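Local coordinates for protein GCN5-related N-acetyltransferase (Brucella abortus, PDB 7N1L) that probably transfers an acyl group, as acetyltransferases of the GNAT family do from acetyl-coenzyme A to an amine, at residues 28-33 and 75-80; 87-92 and 122-127. All blocks are in the same frame, centred on the assembly; numbering follows the deposited sequence.

From the N terminus, the chain runs through the edge strand 28-32, then helices 38-52 and 61-69, and returns as strand 74-81. Contact 1 closes that helical excursion by pairing the first strand with the second. A turn leads into strand 84-96, the next neighbour in the sheet, and after strand 101-111 the chain enters helix 120-129, which contact 2 lays against strand 84-96. The two loops therefore follow one another, neither nested nor crossed. They meet side by side: Leu77 N lies 2.8 Å from Val89 O, probably hydrogen-bonded, Ile30 packs on Ala123, and helix 120-129 lies across strands 28-32, 74-81, 84-96 and 101-111.

Contact 1: residues 28-33 and 75-80; sequences VDIALL and EALGAR
Asp29 O is gripped twice from the strand opposite: Arg80 N donates to it at 2.7 Å, nearly straight at 166°, and Ala79 CA turns its hydrogen to the same Asp29 O from a longer 3.4 Å. Asp29 N answers with a bond to Arg80 O, completing a hydrogen-bonded antiparallel pair. Two residues on, Ala31 and Gly78 form the same kind of ring, and Gly78 O takes the N-H of Ala31 in its carbonyl plane while Ile30 CA closes on Gly78 O at 3.2 Å. The ladder finishes at Leu33, whose N donates to Ala76 O at 2.8 Å. Beyond that bond the two strands are joined through water 1, which donates to Leu33 O and accepts from Ala76 N.

The non-hydrogen-bonded pairs, Ile30 with Ala79 and Leu32 with Leu77, build one oily face. Ile30 CG2, anti to its own backbone N, comes against Leu77 CG at 3.7 Å, the two side chains crossing at about a right angle. Leu32 CD2 presses on Leu77 CD1 at 3.5 Å, tighter than usual for carbons. Helix 120-129 packs on this face through Ala123 and Val127. On the reverse face Arg80 leads its guanidinium away from strand 28-32 to a salt bridge with Glu40. Leu33 turns toward strand 74-81, bringing Leu33 CD1 to 4.0 Å from Ala76 CB, and its CD2 lies over the bare backbone of Gly78. Glu75, at the other end, is paired with Arg135.

An edge strand returned antiparallel to the second strand, with two helices between them, is the N-terminal layout of the GNAT acetyltransferase fold.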
# COMPACT_ATOMS: atom_id res chain seq x y z
N VAL A 28 -27.11 -5.31 -9.35
CA VAL A 28 -25.65 -5.27 -9.25
C VAL A 28 -25.15 -6.45 -8.42
O VAL A 28 -25.41 -6.53 -7.22
CB VAL A 28 -25.17 -3.94 -8.65
CG1 VAL A 28 -23.64 -3.84 -8.80
CG2 VAL A 28 -25.90 -2.76 -9.29
N ASP A 29 -24.39 -7.34 -9.05
CA ASP A 29 -23.79 -8.51 -8.40
C ASP A 29 -22.31 -8.24 -8.16
O ASP A 29 -21.56 -8.03 -9.12
CB ASP A 29 -23.97 -9.77 -9.24
CG ASP A 29 -25.37 -10.34 -9.15
OD1 ASP A 29 -25.95 -10.27 -8.04
OD2 ASP A 29 -25.89 -10.84 -10.17
N ILE A 30 -21.90 -8.27 -6.89
CA ILE A 30 -20.52 -7.99 -6.52
C ILE A 30 -19.91 -9.25 -5.90
O ILE A 30 -20.47 -9.83 -4.96
CB ILE A 30 -20.43 -6.78 -5.57
CG1 ILE A 30 -20.88 -5.51 -6.29
CG2 ILE A 30 -19.00 -6.61 -5.04
CD1 ILE A 30 -21.12 -4.35 -5.36
N ALA A 31 -18.75 -9.65 -6.41
CA ALA A 31 -18.06 -10.85 -5.95
C ALA A 31 -16.58 -10.71 -6.24
O ALA A 31 -16.18 -10.02 -7.19
CB ALA A 31 -18.62 -12.11 -6.64
N LEU A 32 -15.76 -11.40 -5.45
CA LEU A 32 -14.32 -11.40 -5.65
C LEU A 32 -13.95 -12.00 -7.00
O LEU A 32 -14.54 -12.99 -7.43
CB LEU A 32 -13.64 -12.20 -4.55
CG LEU A 32 -13.57 -11.58 -3.15
CD1 LEU A 32 -13.19 -12.67 -2.17
CD2 LEU A 32 -12.61 -10.39 -3.07
N LEU A 33 -12.98 -11.40 -7.68
CA LEU A 33 -12.46 -11.93 -8.93
C LEU A 33 -11.37 -12.97 -8.65
O LEU A 33 -10.65 -12.90 -7.65
CB LEU A 33 -11.92 -10.81 -9.82
CG LEU A 33 -12.93 -9.75 -10.27
CD1 LEU A 33 -12.21 -8.59 -10.97
CD2 LEU A 33 -13.99 -10.39 -11.21
N GLU A 75 -6.03 -8.38 -4.21
CA GLU A 75 -7.34 -8.96 -4.46
C GLU A 75 -8.14 -7.92 -5.24
O GLU A 75 -7.83 -6.73 -5.24
CB GLU A 75 -8.06 -9.36 -3.17
CG GLU A 75 -7.26 -10.34 -2.28
CD GLU A 75 -7.92 -10.57 -0.96
OE1 GLU A 75 -9.02 -11.15 -0.93
OE2 GLU A 75 -7.36 -10.12 0.08
N ALA A 76 -9.16 -8.39 -5.93
CA ALA A 76 -9.97 -7.50 -6.73
C ALA A 76 -11.42 -7.94 -6.58
O ALA A 76 -11.74 -9.13 -6.68
CB ALA A 76 -9.51 -7.51 -8.19
N LEU A 77 -12.27 -6.98 -6.28
CA LEU A 77 -13.71 -7.19 -6.24
C LEU A 77 -14.31 -6.74 -7.56
O LEU A 77 -13.87 -5.73 -8.12
CB LEU A 77 -14.27 -6.41 -5.06
CG LEU A 77 -15.39 -6.85 -4.16
CD1 LEU A 77 -15.27 -8.26 -3.71
CD2 LEU A 77 -15.13 -5.95 -2.95
N GLY A 78 -15.23 -7.53 -8.10
CA GLY A 78 -15.85 -7.22 -9.38
C GLY A 78 -17.35 -6.97 -9.25
O GLY A 78 -18.03 -7.57 -8.41
N ALA A 79 -17.87 -6.10 -10.12
CA ALA A 79 -19.29 -5.79 -10.16
C ALA A 79 -19.84 -6.23 -11.51
O ALA A 79 -19.31 -5.84 -12.56
CB ALA A 79 -19.53 -4.30 -9.94
N ARG A 80 -20.90 -7.02 -11.49
CA ARG A 80 -21.54 -7.49 -12.71
C ARG A 80 -22.95 -6.93 -12.82
O ARG A 80 -23.66 -6.82 -11.82
CB ARG A 80 -21.60 -9.03 -12.77
CG ARG A 80 -20.23 -9.69 -12.81
CD ARG A 80 -20.32 -11.23 -12.83
NE ARG A 80 -19.02 -11.83 -13.12
CZ ARG A 80 -18.51 -11.93 -14.33
NH1 ARG A 80 -19.16 -11.51 -15.40
NH2 ARG A 80 -17.29 -12.45 -14.48
O HOH W 1 -9.50 -11.37 -5.44

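Contact 2: residues 87-92 and 122-127; sequences GFVIFY and KALIDV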
# COMPACT_ATOMS: atom_id res chain seq x y z
N GLY A 87 -17.45 -3.15 -13.49
CA GLY A 87 -16.69 -2.39 -12.51
C GLY A 87 -15.69 -3.26 -11.76
O GLY A 87 -15.76 -4.49 -11.82
N PHE A 88 -14.71 -2.62 -11.11
CA PHE A 88 -13.80 -3.37 -10.23
C PHE A 88 -13.18 -2.45 -9.19
O PHE A 88 -13.17 -1.22 -9.35
CB PHE A 88 -12.69 -4.10 -11.01
CG PHE A 88 -11.65 -3.20 -11.62
CD1 PHE A 88 -10.55 -2.76 -10.89
CD2 PHE A 88 -11.74 -2.83 -12.95
CE1 PHE A 88 -9.57 -1.97 -11.47
CE2 PHE A 88 -10.77 -2.04 -13.54
CZ PHE A 88 -9.68 -1.61 -12.79
N VAL A 89 -12.69 -3.05 -8.12
CA VAL A 89 -11.82 -2.36 -7.17
C VAL A 89 -10.71 -3.32 -6.78
O VAL A 89 -10.98 -4.49 -6.47
CB VAL A 89 -12.57 -1.82 -5.93
CG1 VAL A 89 -13.25 -2.92 -5.15
CG2 VAL A 89 -11.61 -1.06 -5.03
N ILE A 90 -9.46 -2.84 -6.83
CA ILE A 90 -8.27 -3.59 -6.46
C ILE A 90 -7.84 -3.16 -5.06
O ILE A 90 -7.70 -1.96 -4.80
CB ILE A 90 -7.13 -3.35 -7.47
CG1 ILE A 90 -7.54 -3.83 -8.87
CG2 ILE A 90 -5.84 -4.07 -7.02
CD1 ILE A 90 -6.58 -3.35 -9.98
N PHE A 91 -7.62 -4.13 -4.17
CA PHE A 91 -7.29 -3.81 -2.78
C PHE A 91 -6.25 -4.76 -2.23
O PHE A 91 -6.12 -5.90 -2.68
CB PHE A 91 -8.52 -3.85 -1.88
CG PHE A 91 -9.13 -5.21 -1.72
CD1 PHE A 91 -10.00 -5.72 -2.68
CD2 PHE A 91 -8.91 -5.96 -0.57
CE1 PHE A 91 -10.60 -6.97 -2.51
CE2 PHE A 91 -9.50 -7.20 -0.40
CZ PHE A 91 -10.34 -7.71 -1.37
N TYR A 92 -5.55 -4.28 -1.19
CA TYR A 92 -4.53 -5.06 -0.51
C TYR A 92 -4.94 -5.25 0.93
O TYR A 92 -5.42 -4.32 1.58
CB TYR A 92 -3.16 -4.38 -0.60
CG TYR A 92 -2.90 -3.90 -2.01
CD1 TYR A 92 -2.80 -4.81 -3.04
CD2 TYR A 92 -2.68 -2.58 -2.28
CE1 TYR A 92 -2.58 -4.40 -4.33
CE2 TYR A 92 -2.45 -2.17 -3.57
CZ TYR A 92 -2.41 -3.09 -4.60
OH TYR A 92 -2.15 -2.70 -5.91
N LYS A 122 -19.51 3.20 -5.29
CA LYS A 122 -19.83 3.19 -3.86
C LYS A 122 -20.26 1.79 -3.40
O LYS A 122 -19.95 1.38 -2.28
CB LYS A 122 -20.91 4.22 -3.58
CG LYS A 122 -21.79 3.93 -2.36
CD LYS A 122 -21.10 4.41 -1.09
CE LYS A 122 -22.10 4.76 0.02
NZ LYS A 122 -23.05 3.65 0.37
N ALA A 123 -21.01 1.06 -4.24
CA ALA A 123 -21.38 -0.29 -3.84
C ALA A 123 -20.14 -1.18 -3.66
O ALA A 123 -20.08 -1.99 -2.73
CB ALA A 123 -22.36 -0.89 -4.86
N LEU A 124 -19.12 -1.00 -4.52
CA LEU A 124 -17.88 -1.76 -4.39
C LEU A 124 -17.14 -1.43 -3.09
O LEU A 124 -16.56 -2.33 -2.46
CB LEU A 124 -16.99 -1.50 -5.61
CG LEU A 124 -17.40 -2.18 -6.94
CD1 LEU A 124 -16.67 -1.55 -8.13
CD2 LEU A 124 -17.18 -3.72 -6.88
N ILE A 125 -17.05 -0.15 -2.74
CA ILE A 125 -16.38 0.21 -1.50
C ILE A 125 -17.17 -0.28 -0.29
O ILE A 125 -16.59 -0.75 0.70
CB ILE A 125 -16.13 1.73 -1.43
CG1 ILE A 125 -15.20 2.19 -2.56
CG2 ILE A 125 -15.49 2.08 -0.12
CD1 ILE A 125 -13.79 1.59 -2.46
N ASP A 126 -18.51 -0.25 -0.37
CA ASP A 126 -19.35 -0.73 0.72
C ASP A 126 -19.10 -2.20 1.00
O ASP A 126 -19.01 -2.61 2.16
CB ASP A 126 -20.84 -0.52 0.41
CG ASP A 126 -21.31 0.92 0.63
OD1 ASP A 126 -20.57 1.73 1.18
OD2 ASP A 126 -22.48 1.22 0.31
N VAL A 127 -19.05 -3.03 -0.05
CA VAL A 127 -18.77 -4.45 0.12
C VAL A 127 -17.39 -4.66 0.73
O VAL A 127 -17.21 -5.48 1.64
CB VAL A 127 -18.91 -5.20 -1.22
CG1 VAL A 127 -18.29 -6.61 -1.10
CG2 VAL A 127 -20.37 -5.27 -1.66
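Val89 turns CG1 between its backbone N and carbonyl carbon (chi1 60°), which puts Val89 CG1 against Leu124 CB at 4.0 Å and leaves CG2, anti to the N, to approach Ile125. Leu124 has CG anti to its carbonyl carbon (chi1 -74°) and an extended second torsion, so CD1 reaches past Val89 to the strand backbone. There Leu124 CD1 lies against the main chain of Gly87 and Phe88, 3.7 Å from both Phe88 N and Phe88 O. Gly87 has no side chain to stand between that methyl and its main chain. Val89 and Leu124 thus slide past each other in opposite directions, one resting on the other's stem.

Ile125 starts off to one side of the line to the strand, but its end swings back, and Ile125 CD1 meets Val89 CG2 at 4.3 Å. Only apolar groups and backbone take part in the touching, all of it buried. The strand and helix segments run at 38° with axes 8.6 Å apart at the nearest point, close enough for a single layer of side chains.

Neighbouring elements extend the same packing. Phe88 points away from the helix, and its ring meets Phe41 of helix 38-52 edge-to-face, so strand 84-96 is sandwiched between helices, as is usual in the GNAT fold. Within the sheet Val89 also touches Leu77 and Val106 of the flanking strands, while Leu124 packs on Ile30 of strand 28-32 and Ile125 on Leu154 and Ile158 of helix 150-158 and on Ile169 of the second subunit.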